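Long-range contacts in X-PRO dipeptidase (Streptococcus pyogenes M1 GAS, PDB 3O5V), which is the N-terminal domain of a probable manganese-dependent proline dipeptidase of the M24B family, which would split dipeptides ending in proline: residues G16-I21 and V47-A52; S23-I28 and R41-F46; P53-P58 and F71-Y76; N81-I86 and H111-I116. One frame throughout, in Å; residues are numbered along the deposited sequence.

In the fold
All four contacts belong to the creatinase/prolidase N-terminal domain: contacts 1 and 3 lie within its mixed sheet, and contacts 2 and 4 join helices to it or to each other. Contacts 1 and 3 pair neighbouring strands, antiparallel in contact 1 and parallel in contact 3, and are held by main-chain hydrogen bonds with apolar side chains above and below. Contact 2 sets helix 25-32 against strand 44-48, the strand that also serves contact 1, and relies on aliphatic packing. Contact 4 pairs helices 82-89 and 107-114 through a tryptophan laid on a glycine. Contacts 1 and 2 are buried; 3 and 4 are partly buried, the centre of contact 4 about 12 Å from the centre of the chain.

Contact 1: residues G16-I21 and V47-A52; sequences GAELAI and VYHDLA
His49 turns its ring between its own backbone N and carbonyl carbon (chi1 83°), which carries ND1 back over the Glu18 main chain, whereas Tyr48 swings its ring anti to its carbonyl carbon (chi1 -70°) and lays it beside Leu19. The Glu18 carbonyl oxygen takes the His49 backbone N at 2.9 Å, and His49 ND1 adds a weak second bond to the same oxygen at 3.4 Å; a glycerol, probably from the crystallisation liquor, also lies at ND1. Glu18 and His49 run side by side, with CB of Glu18 3.6 Å from ND1 of His49 and the carboxylate almost perpendicular to the imidazole. The carboxylate itself turns away, and Glu18 OE1 accepts from Thr97 N. On one face of the sheet, Leu19 CD2 sits over the centre of the Tyr48 ring, 4.1 Å from its centroid, a CH-pi contact; Leu51 CD2 covers the other side of the ring near the rim. Tyr48 OH is bonded to Asn92 O. Ala20 and Val47 form the hydrogen-bonded pair, Ala20 N to Val47 O at 2.9 Å and Val47 N to Ala20 O at 2.8 Å. Their side chains lie on the opposite face of the sheet, toward helix 3-14, where they meet Leu12 and Ile8. This is an antiparallel pairing in the middle of the mixed sheet, where the strand leaving helix 3-14 meets strand 44-48 in the creatinase/prolidase N-terminal domain.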
loop_
_atom_site.group_PDB
_atom_site.type_symbol
_atom_site.label_atom_id
_atom_site.label_comp_id
_atom_site.label_asym_id
_atom_site.label_seq_id
_atom_site.Cartn_x
_atom_site.Cartn_y
_atom_site.Cartn_z
ATOM N N GLY A 16 9.170 14.387 -5.164
ATOM C CA GLY A 16 8.791 15.129 -3.962
ATOM C C GLY A 16 7.497 14.632 -3.348
ATOM O O GLY A 16 6.689 15.426 -2.869
ATOM N N ALA A 17 7.294 13.316 -3.369
ATOM C CA ALA A 17 6.117 12.697 -2.754
ATOM C C ALA A 17 6.551 11.904 -1.533
ATOM O O ALA A 17 7.716 11.523 -1.422
ATOM C CB ALA A 17 5.423 11.797 -3.750
ATOM N N GLU A 18 5.624 11.638 -0.621
ATOM C CA GLU A 18 5.997 10.984 0.633
ATOM C C GLU A 18 5.493 9.530 0.754
ATOM O O GLU A 18 5.868 8.821 1.691
ATOM C CB GLU A 18 5.514 11.815 1.837
ATOM C CG GLU A 18 6.088 13.247 1.912
ATOM C CD GLU A 18 5.388 14.241 0.981
ATOM O OE1 GLU A 18 4.195 14.035 0.648
ATOM O OE2 GLU A 18 6.040 15.241 0.585
ATOM N N LEU A 19 4.633 9.102 -0.171
ATOM C CA LEU A 19 3.910 7.831 -0.002
ATOM C C LEU A 19 3.458 7.243 -1.333
ATOM O O LEU A 19 2.882 7.950 -2.160
ATOM C CB LEU A 19 2.657 8.070 0.850
ATOM C CG LEU A 19 2.102 7.065 1.876
ATOM C CD1 LEU A 19 0.562 7.082 1.976
ATOM C CD2 LEU A 19 2.623 5.632 1.780
ATOM N N ALA A 20 3.708 5.952 -1.538
ATOM C CA ALA A 20 3.090 5.210 -2.640
ATOM C C ALA A 20 2.168 4.159 -2.035
ATOM O O ALA A 20 2.538 3.498 -1.051
ATOM C CB ALA A 20 4.145 4.547 -3.521
ATOM N N ILE A 21 0.974 4.013 -2.603
ATOM C CA ILE A 21 0.021 3.008 -2.134
ATOM C C ILE A 21 -0.265 2.026 -3.245
ATOM O O ILE A 21 -0.902 2.377 -4.246
ATOM C CB ILE A 21 -1.329 3.631 -1.622
ATOM C CG1 ILE A 21 -1.068 4.753 -0.611
ATOM C CG2 ILE A 21 -2.245 2.542 -1.067
ATOM C CD1 ILE A 21 -2.345 5.371 -0.007
ATOM N N VAL A 47 4.096 2.199 0.870
ATOM C CA VAL A 47 5.543 2.447 0.792
ATOM C C VAL A 47 5.843 3.929 1.047
ATOM O O VAL A 47 5.736 4.776 0.152
ATOM C CB VAL A 47 6.142 1.973 -0.566
ATOM C CG1 VAL A 47 7.654 2.134 -0.577
ATOM C CG2 VAL A 47 5.745 0.522 -0.846
ATOM N N TYR A 48 6.190 4.227 2.294
ATOM C CA TYR A 48 6.616 5.568 2.708
ATOM C C TYR A 48 7.960 5.898 2.093
ATOM O O TYR A 48 8.779 4.994 1.904
ATOM C CB TYR A 48 6.762 5.606 4.223
ATOM C CG TYR A 48 5.440 5.538 4.942
ATOM C CD1 TYR A 48 4.943 4.323 5.410
ATOM C CD2 TYR A 48 4.672 6.696 5.134
ATOM C CE1 TYR A 48 3.710 4.262 6.069
ATOM C CE2 TYR A 48 3.448 6.644 5.786
ATOM C CZ TYR A 48 2.980 5.431 6.256
ATOM O OH TYR A 48 1.765 5.376 6.904
ATOM N N HIS A 49 8.202 7.173 1.778
ATOM C CA HIS A 49 9.506 7.541 1.200
ATOM C C HIS A 49 10.644 7.332 2.219
ATOM O O HIS A 49 11.788 7.090 1.835
ATOM C CB HIS A 49 9.497 8.961 0.604
ATOM C CG HIS A 49 9.713 10.056 1.603
ATOM N ND1 HIS A 49 8.774 10.398 2.556
ATOM C CD2 HIS A 49 10.752 10.908 1.780
ATOM C CE1 HIS A 49 9.232 11.404 3.284
ATOM N NE2 HIS A 49 10.433 11.729 2.836
ATOM N N ASP A 50 10.312 7.353 3.510
ATOM C CA ASP A 50 11.335 7.285 4.565
ATOM C C ASP A 50 11.145 6.153 5.580
ATOM O O ASP A 50 12.113 5.474 5.947
ATOM C CB ASP A 50 11.457 8.634 5.283
ATOM C CG ASP A 50 10.113 9.181 5.757
ATOM O OD1 ASP A 50 9.033 8.614 5.419
ATOM O OD2 ASP A 50 10.133 10.203 6.459
ATOM N N LEU A 51 9.909 5.930 6.013
ATOM C CA LEU A 51 9.588 4.921 7.037
ATOM C C LEU A 51 9.595 3.487 6.497
ATOM O O LEU A 51 9.683 3.274 5.283
ATOM C CB LEU A 51 8.205 5.236 7.622
ATOM C CG LEU A 51 8.015 6.299 8.722
ATOM C CD1 LEU A 51 9.204 7.253 8.942
ATOM C CD2 LEU A 51 6.709 7.068 8.482
ATOM N N ALA A 52 9.492 2.504 7.392
ATOM C CA ALA A 52 9.336 1.113 6.951
ATOM C C ALA A 52 8.066 0.993 6.106
ATOM O O ALA A 52 7.081 1.678 6.374
ATOM C CB ALA A 52 9.248 0.171 8.141
#

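Contact 2: residues S23-I28 and R41-F46; sequences SDPVTI and RQLFLF
Ile28 and Leu43 meet tip to tip, the CD1 methyl of Ile28 lying 3.6 Å from Leu43 CG and close to both of its methyls. Pro25 closes on the same group: its CG is 3.9 Å from Leu43 CD2, a methyl that the Ile28 tip also touches, from a different side though not from the opposite one. Leu45, two residues on, slides past Ile28 in the opposite direction, with Ile28 CG1 4.0 Å from Leu45 CB. Because Leu43 carries CG anti to its backbone N (chi1 165°), its branched end reaches the first turn of the helix. Ser23 CB approaches the Phe44 ring obliquely, 4.0 Å from CD1. Beside this apolar patch a water lies 2.9 Å from Leu43 O; its approach to Ser23 O is too short for a sound bond, so a bridge between the two segments is doubtful. Farther out, Asp24 caps the helix: its OD1 accepts from Val26 N at 2.9 Å, from above the carboxylate plane, and its main-chain O takes Ile28 N, which fixes the turn that presents Pro25 and Ile28. Glu101 OE1 accepts from the backbone N of both Ser23 and Asp24, and Leu43 also rests on Val57. The arrangement is an N-capped helix packed by its first turn on a sheet, as in an alpha/beta fold, with helix 25-32 directly following strand 19-22.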
loop_
_atom_site.group_PDB
_atom_site.type_symbol
_atom_site.label_atom_id
_atom_site.label_comp_id
_atom_site.label_asym_id
_atom_site.label_seq_id
_atom_site.Cartn_x
_atom_site.Cartn_y
_atom_site.Cartn_z
ATOM N N SER A 23 -2.118 -1.363 -4.745
ATOM C CA SER A 23 -3.351 -2.134 -4.493
ATOM C C SER A 23 -3.482 -3.392 -5.363
ATOM O O SER A 23 -4.237 -4.310 -5.015
ATOM C CB SER A 23 -4.600 -1.252 -4.649
ATOM O OG SER A 23 -4.598 -0.644 -5.933
ATOM N N ASP A 24 -2.780 -3.426 -6.504
ATOM C CA ASP A 24 -2.952 -4.497 -7.473
ATOM C C ASP A 24 -2.181 -5.695 -6.936
ATOM O O ASP A 24 -0.964 -5.576 -6.705
ATOM C CB ASP A 24 -2.389 -4.047 -8.841
ATOM C CG ASP A 24 -2.673 -5.040 -9.980
ATOM O OD1 ASP A 24 -2.749 -6.270 -9.763
ATOM O OD2 ASP A 24 -2.799 -4.563 -11.126
ATOM N N PRO A 25 -2.867 -6.843 -6.726
ATOM C CA PRO A 25 -2.151 -8.045 -6.253
ATOM C C PRO A 25 -0.928 -8.411 -7.109
ATOM O O PRO A 25 0.079 -8.921 -6.581
ATOM C CB PRO A 25 -3.207 -9.140 -6.377
ATOM C CG PRO A 25 -4.507 -8.420 -6.148
ATOM C CD PRO A 25 -4.320 -7.078 -6.821
ATOM N N VAL A 26 -0.996 -8.144 -8.410
ATOM C CA VAL A 26 0.127 -8.487 -9.304
ATOM C C VAL A 26 1.350 -7.619 -9.037
ATOM O O VAL A 26 2.481 -8.132 -8.985
ATOM C CB VAL A 26 -0.293 -8.437 -10.807
ATOM C CG1 VAL A 26 0.907 -8.684 -11.720
ATOM C CG2 VAL A 26 -1.448 -9.461 -11.071
ATOM N N THR A 27 1.126 -6.308 -8.862
ATOM C CA THR A 27 2.203 -5.377 -8.513
ATOM C C THR A 27 2.763 -5.707 -7.131
ATOM O O THR A 27 3.975 -5.654 -6.926
ATOM C CB THR A 27 1.726 -3.897 -8.550
ATOM O OG1 THR A 27 0.955 -3.672 -9.741
ATOM C CG2 THR A 27 2.932 -2.942 -8.562
ATOM N N ILE A 28 1.891 -6.038 -6.179
ATOM C CA ILE A 28 2.354 -6.348 -4.824
ATOM C C ILE A 28 3.252 -7.600 -4.832
ATOM O O ILE A 28 4.287 -7.636 -4.157
ATOM C CB ILE A 28 1.162 -6.453 -3.816
ATOM C CG1 ILE A 28 0.548 -5.049 -3.600
ATOM C CG2 ILE A 28 1.625 -7.058 -2.489
ATOM C CD1 ILE A 28 -0.735 -5.025 -2.703
ATOM N N ARG A 41 -12.320 -8.217 0.030
ATOM C CA ARG A 41 -11.634 -7.600 1.163
ATOM C C ARG A 41 -10.521 -6.640 0.721
ATOM O O ARG A 41 -10.133 -6.614 -0.441
ATOM C CB ARG A 41 -11.085 -8.676 2.103
ATOM C CG ARG A 41 -12.178 -9.542 2.754
ATOM C CD ARG A 41 -11.627 -10.422 3.873
ATOM N NE ARG A 41 -12.668 -11.295 4.406
ATOM C CZ ARG A 41 -13.049 -12.450 3.852
ATOM N NH1 ARG A 41 -12.470 -12.907 2.752
ATOM N NH2 ARG A 41 -14.019 -13.157 4.412
ATOM N N GLN A 42 -10.013 -5.853 1.662
ATOM C CA GLN A 42 -8.985 -4.858 1.340
ATOM C C GLN A 42 -7.559 -5.422 1.359
ATOM O O GLN A 42 -7.226 -6.260 2.189
ATOM C CB GLN A 42 -9.094 -3.673 2.298
ATOM C CG GLN A 42 -10.484 -3.004 2.286
ATOM C CD GLN A 42 -10.829 -2.349 0.948
ATOM O OE1 GLN A 42 -9.947 -1.911 0.203
ATOM N NE2 GLN A 42 -12.129 -2.263 0.649
ATOM N N LEU A 43 -6.731 -4.921 0.446
ATOM C CA LEU A 43 -5.306 -5.248 0.350
ATOM C C LEU A 43 -4.576 -3.975 -0.073
ATOM O O LEU A 43 -4.922 -3.401 -1.095
ATOM C CB LEU A 43 -5.092 -6.343 -0.703
ATOM C CG LEU A 43 -3.667 -6.573 -1.210
ATOM C CD1 LEU A 43 -2.809 -7.210 -0.110
ATOM C CD2 LEU A 43 -3.696 -7.424 -2.476
ATOM N N PHE A 44 -3.589 -3.531 0.714
ATOM C CA PHE A 44 -2.755 -2.371 0.340
ATOM C C PHE A 44 -1.313 -2.563 0.781
ATOM O O PHE A 44 -1.047 -3.117 1.869
ATOM C CB PHE A 44 -3.258 -1.044 0.963
ATOM C CG PHE A 44 -4.619 -0.608 0.502
ATOM C CD1 PHE A 44 -4.818 -0.136 -0.800
ATOM C CD2 PHE A 44 -5.704 -0.618 1.393
ATOM C CE1 PHE A 44 -6.090 0.288 -1.220
ATOM C CE2 PHE A 44 -6.974 -0.213 0.983
ATOM C CZ PHE A 44 -7.169 0.250 -0.322
ATOM N N LEU A 45 -0.386 -2.126 -0.065
ATOM C CA LEU A 45 1.011 -1.976 0.346
ATOM C C LEU A 45 1.374 -0.492 0.432
ATOM O O LEU A 45 1.330 0.225 -0.562
ATOM C CB LEU A 45 1.963 -2.705 -0.623
ATOM C CG LEU A 45 3.460 -2.550 -0.324
ATOM C CD1 LEU A 45 3.845 -3.227 1.006
ATOM C CD2 LEU A 45 4.318 -3.108 -1.432
ATOM N N PHE A 46 1.725 -0.044 1.633
ATOM C CA PHE A 46 2.058 1.366 1.882
ATOM C C PHE A 46 3.569 1.526 1.888
ATOM O O PHE A 46 4.251 1.027 2.801
ATOM C CB PHE A 46 1.480 1.809 3.233
ATOM C CG PHE A 46 -0.025 1.796 3.281
ATOM C CD1 PHE A 46 -0.761 2.874 2.771
ATOM C CD2 PHE A 46 -0.709 0.701 3.803
ATOM C CE1 PHE A 46 -2.157 2.862 2.798
ATOM C CE2 PHE A 46 -2.107 0.681 3.848
ATOM C CZ PHE A 46 -2.833 1.758 3.343
HETATM O O HOH W 1 -6.287 -4.115 -3.540
#

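Contact 3: residues P53-P58 and F71-Y76; sequences PVLFVP and FPVFGY
Leu55 holds Phe71-Tyr76 through both polar atoms of its backbone: its N donates to Pro72 O at 2.9 Å, and its O receives Phe74 N at the same distance. Val57 N to Phe74 O continues the parallel pairing at 3.0 Å, while the next bond, Tyr76 N to Val57 O, is longer and bent to 138° at the hydrogen. Where the strands begin, Phe71 places its ring between its backbone N and carbonyl carbon (chi1 59°), folding it back over Pro53. Pro53 CG stands over one ring face, 3.7 Å from the centroid, as a CH-pi contact, and Leu55 N lies at the ring edge. Phe56 and Phe74 lie on the face that helix 82-89 covers; Val54, near Leu90, puts CG1 at the edge of the Phe74 ring, 3.5 Å from CD2. At the far end the Phe56 and Tyr76 rings are nearly parallel (9°) but displaced so far that they scarcely overlap, and Phe56 CZ comes within 3.5 Å of Tyr76 CD2. Tyr76 OH bonds to Gln42 N. This beta-alpha-beta unit, whose crossover is helix 62-68, sets outermost strand 73-76 beside strand 54-58. Its chemistry amounts to three good main-chain bonds, weakening at Tyr76, between a proline-on-ring contact and a displaced aromatic pair. Pro53 O is buried without a hydrogen-bonding partner, so apolar contact covers an oxygen that the strand pairing does not satisfy.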
loop_
_atom_site.group_PDB
_atom_site.type_symbol
_atom_site.label_atom_id
_atom_site.label_comp_id
_atom_site.label_asym_id
_atom_site.label_seq_id
_atom_site.Cartn_x
_atom_site.Cartn_y
_atom_site.Cartn_z
ATOM N N PRO A 53 8.085 0.130 5.082
ATOM C CA PRO A 53 6.830 -0.104 4.371
ATOM C C PRO A 53 5.876 -0.931 5.243
ATOM O O PRO A 53 6.317 -1.560 6.224
ATOM C CB PRO A 53 7.272 -0.884 3.137
ATOM C CG PRO A 53 8.508 -1.634 3.604
ATOM C CD PRO A 53 9.186 -0.729 4.589
ATOM N N VAL A 54 4.588 -0.886 4.925
ATOM C CA VAL A 54 3.577 -1.603 5.697
ATOM C C VAL A 54 2.631 -2.345 4.764
ATOM O O VAL A 54 2.016 -1.732 3.873
ATOM C CB VAL A 54 2.747 -0.657 6.594
ATOM C CG1 VAL A 54 1.702 -1.452 7.395
ATOM C CG2 VAL A 54 3.651 0.124 7.541
ATOM N N LEU A 55 2.499 -3.656 4.977
ATOM C CA LEU A 55 1.507 -4.426 4.246
ATOM C C LEU A 55 0.228 -4.539 5.069
ATOM O O LEU A 55 0.273 -4.937 6.239
ATOM C CB LEU A 55 2.022 -5.826 3.868
ATOM C CG LEU A 55 1.024 -6.627 3.011
ATOM C CD1 LEU A 55 0.880 -6.040 1.613
ATOM C CD2 LEU A 55 1.434 -8.083 2.932
ATOM N N PHE A 56 -0.895 -4.198 4.444
ATOM C CA PHE A 56 -2.226 -4.295 5.072
ATOM C C PHE A 56 -3.062 -5.356 4.354
ATOM O O PHE A 56 -3.281 -5.250 3.141
ATOM C CB PHE A 56 -2.943 -2.928 5.008
ATOM C CG PHE A 56 -4.288 -2.926 5.694
ATOM C CD1 PHE A 56 -4.371 -2.836 7.080
ATOM C CD2 PHE A 56 -5.469 -3.023 4.954
ATOM C CE1 PHE A 56 -5.625 -2.865 7.744
ATOM C CE2 PHE A 56 -6.724 -3.036 5.598
ATOM C CZ PHE A 56 -6.793 -2.963 7.001
ATOM N N VAL A 57 -3.526 -6.370 5.095
ATOM C CA VAL A 57 -4.228 -7.520 4.513
ATOM C C VAL A 57 -5.441 -7.962 5.356
ATOM O O VAL A 57 -5.545 -7.602 6.524
ATOM C CB VAL A 57 -3.259 -8.759 4.351
ATOM C CG1 VAL A 57 -2.214 -8.501 3.261
ATOM C CG2 VAL A 57 -2.564 -9.111 5.685
ATOM N N PRO A 58 -6.349 -8.771 4.771
ATOM C CA PRO A 58 -7.313 -9.453 5.646
ATOM C C PRO A 58 -6.592 -10.315 6.679
ATOM O O PRO A 58 -5.543 -10.904 6.371
ATOM C CB PRO A 58 -8.083 -10.357 4.688
ATOM C CG PRO A 58 -7.834 -9.793 3.308
ATOM C CD PRO A 58 -6.485 -9.172 3.363
ATOM N N PHE A 71 9.028 -6.990 6.817
ATOM C CA PHE A 71 8.559 -5.678 7.283
ATOM C C PHE A 71 7.134 -5.765 7.875
ATOM O O PHE A 71 6.504 -6.823 7.794
ATOM C CB PHE A 71 8.673 -4.600 6.196
ATOM C CG PHE A 71 7.903 -4.882 4.923
ATOM C CD1 PHE A 71 6.541 -4.616 4.837
ATOM C CD2 PHE A 71 8.579 -5.329 3.774
ATOM C CE1 PHE A 71 5.841 -4.827 3.636
ATOM C CE2 PHE A 71 7.895 -5.540 2.573
ATOM C CZ PHE A 71 6.522 -5.292 2.504
ATOM N N PRO A 72 6.630 -4.667 8.486
ATOM C CA PRO A 72 5.351 -4.774 9.204
ATOM C C PRO A 72 4.158 -5.247 8.350
ATOM O O PRO A 72 3.932 -4.755 7.229
ATOM C CB PRO A 72 5.109 -3.350 9.710
ATOM C CG PRO A 72 6.473 -2.769 9.858
ATOM C CD PRO A 72 7.324 -3.395 8.778
ATOM N N VAL A 73 3.416 -6.209 8.896
ATOM C CA VAL A 73 2.193 -6.721 8.283
ATOM C C VAL A 73 1.096 -6.580 9.322
ATOM O O VAL A 73 1.276 -7.013 10.461
ATOM C CB VAL A 73 2.358 -8.206 7.870
ATOM C CG1 VAL A 73 1.037 -8.793 7.324
ATOM C CG2 VAL A 73 3.444 -8.331 6.795
ATOM N N PHE A 74 -0.017 -5.951 8.943
ATOM C CA PHE A 74 -1.185 -5.844 9.815
ATOM C C PHE A 74 -2.406 -6.431 9.134
ATOM O O PHE A 74 -2.623 -6.215 7.932
ATOM C CB PHE A 74 -1.484 -4.380 10.156
ATOM C CG PHE A 74 -0.392 -3.697 10.949
ATOM C CD1 PHE A 74 -0.244 -3.946 12.317
ATOM C CD2 PHE A 74 0.478 -2.814 10.328
ATOM C CE1 PHE A 74 0.768 -3.313 13.051
ATOM C CE2 PHE A 74 1.499 -2.175 11.040
ATOM C CZ PHE A 74 1.646 -2.422 12.408
ATOM N N GLY A 75 -3.222 -7.134 9.916
ATOM C CA GLY A 75 -4.502 -7.630 9.446
ATOM C C GLY A 75 -5.696 -6.912 10.058
ATOM O O GLY A 75 -5.565 -6.165 11.042
ATOM N N TYR A 76 -6.849 -7.129 9.442
ATOM C CA TYR A 76 -8.135 -6.710 9.995
ATOM C C TYR A 76 -9.115 -7.870 9.900
ATOM O O TYR A 76 -9.163 -8.574 8.887
ATOM C CB TYR A 76 -8.691 -5.452 9.309
ATOM C CG TYR A 76 -9.364 -5.661 7.961
ATOM C CD1 TYR A 76 -10.753 -5.598 7.836
ATOM C CD2 TYR A 76 -8.610 -5.906 6.812
ATOM C CE1 TYR A 76 -11.373 -5.787 6.606
ATOM C CE2 TYR A 76 -9.212 -6.079 5.582
ATOM C CZ TYR A 76 -10.597 -6.020 5.481
ATOM O OH TYR A 76 -11.202 -6.200 4.263
#

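Contact 4: residues N81-I86 and H111-I116; sequences NPWEKI and HGLQTI
Trp83 lays its six-membered ring flat on Gly112, whose CA stands 3.6 Å from the ring centroid and only 1° off the ring normal. Gly112 has no side chain, so the indole lies directly on its backbone. The opposite face of the indole carries Pro82 CG near the rim, so the ring is clasped between its own helix and the next. Trp83 CZ3 also meets Leu113 CD2 at 4.0 Å. In the ring plane, the CD1 methyl of Ile116 comes to the indole edge, 3.9 Å from Trp83 CE3, and continues to Ile86, 3.8 Å from CB, the two isoleucines crossing at about a right angle. The solvent side is looser. Exposed Thr115 merely nears Trp83 CB and gives its hydroxyl to Gly112 O at 2.6 Å, an oxygen that Thr115 N also reaches, holding the turn behind the glycine. Exposed Asn81 caps helix 82-89, its OD1 taking Glu84 N at 3.0 Å. On the inner side, Ile86 rests on Phe44, Phe46 and Phe56, so helix 82-89 lies against strands 44-48 and 54-58, while helix 107-114 meets strands 44-48 and 19-22 through Leu113, which touches Phe44 and Ile21.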
loop_
_atom_site.group_PDB
_atom_site.type_symbol
_atom_site.label_atom_id
_atom_site.label_comp_id
_atom_site.label_asym_id
_atom_site.label_seq_id
_atom_site.Cartn_x
_atom_site.Cartn_y
_atom_site.Cartn_z
ATOM N N ASN A 81 -13.854 -2.150 10.781
ATOM C CA ASN A 81 -13.928 -1.271 9.625
ATOM C C ASN A 81 -12.497 -1.137 9.080
ATOM O O ASN A 81 -11.617 -0.677 9.807
ATOM C CB ASN A 81 -14.469 0.095 10.050
ATOM C CG ASN A 81 -14.493 1.102 8.908
ATOM O OD1 ASN A 81 -13.461 1.414 8.314
ATOM N ND2 ASN A 81 -15.671 1.630 8.611
ATOM N N PRO A 82 -12.254 -1.540 7.812
ATOM C CA PRO A 82 -10.844 -1.551 7.364
ATOM C C PRO A 82 -10.201 -0.158 7.337
ATOM O O PRO A 82 -9.001 -0.031 7.588
ATOM C CB PRO A 82 -10.917 -2.152 5.951
ATOM C CG PRO A 82 -12.321 -1.801 5.475
ATOM C CD PRO A 82 -13.186 -1.896 6.721
ATOM N N TRP A 83 -10.993 0.876 7.044
ATOM C CA TRP A 83 -10.467 2.231 6.932
ATOM C C TRP A 83 -10.023 2.770 8.294
ATOM O O TRP A 83 -8.958 3.384 8.408
ATOM C CB TRP A 83 -11.492 3.154 6.250
ATOM C CG TRP A 83 -12.024 2.525 4.994
ATOM C CD1 TRP A 83 -13.274 2.015 4.796
ATOM C CD2 TRP A 83 -11.294 2.288 3.784
ATOM N NE1 TRP A 83 -13.378 1.488 3.530
ATOM C CE2 TRP A 83 -12.174 1.640 2.887
ATOM C CE3 TRP A 83 -9.979 2.556 3.374
ATOM C CZ2 TRP A 83 -11.787 1.263 1.593
ATOM C CZ3 TRP A 83 -9.588 2.177 2.079
ATOM C CH2 TRP A 83 -10.494 1.541 1.211
ATOM N N GLU A 84 -10.830 2.504 9.322
ATOM C CA GLU A 84 -10.468 2.851 10.701
ATOM C C GLU A 84 -9.228 2.095 11.134
ATOM O O GLU A 84 -8.360 2.655 11.796
ATOM C CB GLU A 84 -11.627 2.551 11.659
ATOM C CG GLU A 84 -12.893 3.318 11.299
ATOM C CD GLU A 84 -14.040 3.163 12.301
ATOM O OE1 GLU A 84 -14.023 2.228 13.139
ATOM O OE2 GLU A 84 -14.978 3.996 12.234
ATOM N N LYS A 85 -9.140 0.823 10.749
ATOM C CA LYS A 85 -7.983 0.009 11.109
ATOM C C LYS A 85 -6.681 0.532 10.480
ATOM O O LYS A 85 -5.655 0.624 11.146
ATOM C CB LYS A 85 -8.224 -1.463 10.747
ATOM C CG LYS A 85 -7.136 -2.424 11.240
ATOM C CD LYS A 85 -7.121 -2.592 12.764
ATOM C CE LYS A 85 -6.272 -3.794 13.160
ATOM N NZ LYS A 85 -6.239 -4.011 14.631
ATOM N N ILE A 86 -6.722 0.888 9.201
ATOM C CA ILE A 86 -5.539 1.464 8.546
ATOM C C ILE A 86 -5.063 2.715 9.297
ATOM O O ILE A 86 -3.868 2.876 9.577
ATOM C CB ILE A 86 -5.821 1.824 7.076
ATOM C CG1 ILE A 86 -6.045 0.546 6.261
ATOM C CG2 ILE A 86 -4.668 2.674 6.503
ATOM C CD1 ILE A 86 -6.831 0.748 4.933
ATOM N N HIS A 111 -11.953 6.595 -2.693
ATOM C CA HIS A 111 -12.678 7.403 -1.709
ATOM C C HIS A 111 -12.430 6.958 -0.258
ATOM O O HIS A 111 -12.259 7.793 0.631
ATOM C CB HIS A 111 -14.174 7.432 -2.041
ATOM C CG HIS A 111 -14.503 8.251 -3.252
ATOM N ND1 HIS A 111 -15.700 8.133 -3.925
ATOM C CD2 HIS A 111 -13.788 9.193 -3.918
ATOM C CE1 HIS A 111 -15.717 8.980 -4.940
ATOM N NE2 HIS A 111 -14.566 9.629 -4.965
ATOM N N GLY A 112 -12.381 5.648 -0.027
ATOM C CA GLY A 112 -11.976 5.104 1.270
ATOM C C GLY A 112 -10.638 5.661 1.734
ATOM O O GLY A 112 -10.507 6.127 2.872
ATOM N N LEU A 113 -9.640 5.634 0.851
ATOM C CA LEU A 113 -8.307 6.097 1.207
ATOM C C LEU A 113 -8.293 7.592 1.499
ATOM O O LEU A 113 -7.529 8.052 2.352
ATOM C CB LEU A 113 -7.300 5.777 0.106
ATOM C CG LEU A 113 -6.898 4.300 -0.032
ATOM C CD1 LEU A 113 -6.088 4.163 -1.287
ATOM C CD2 LEU A 113 -6.089 3.784 1.162
ATOM N N GLN A 114 -9.145 8.330 0.789
ATOM C CA GLN A 114 -9.303 9.776 0.989
ATOM C C GLN A 114 -9.987 10.163 2.308
ATOM O O GLN A 114 -9.902 11.325 2.721
ATOM C CB GLN A 114 -10.019 10.425 -0.208
ATOM C CG GLN A 114 -9.133 10.567 -1.455
ATOM C CD GLN A 114 -9.810 11.323 -2.600
ATOM O OE1 GLN A 114 -10.970 11.091 -2.918
ATOM N NE2 GLN A 114 -9.066 12.219 -3.233
ATOM N N THR A 115 -10.640 9.207 2.976
ATOM C CA THR A 115 -11.141 9.453 4.328
ATOM C C THR A 115 -10.008 9.389 5.352
ATOM O O THR A 115 -10.183 9.825 6.489
ATOM C CB THR A 115 -12.266 8.484 4.762
ATOM O OG1 THR A 115 -11.733 7.158 4.982
ATOM C CG2 THR A 115 -13.403 8.459 3.743
ATOM N N ILE A 116 -8.858 8.848 4.937
ATOM C CA ILE A 116 -7.669 8.693 5.791
ATOM C C ILE A 116 -6.586 9.696 5.426
ATOM O O ILE A 116 -5.966 10.293 6.312
ATOM C CB ILE A 116 -7.068 7.252 5.669
ATOM C CG1 ILE A 116 -8.068 6.207 6.135
ATOM C CG2 ILE A 116 -5.745 7.118 6.447
ATOM C CD1 ILE A 116 -7.731 4.811 5.670
#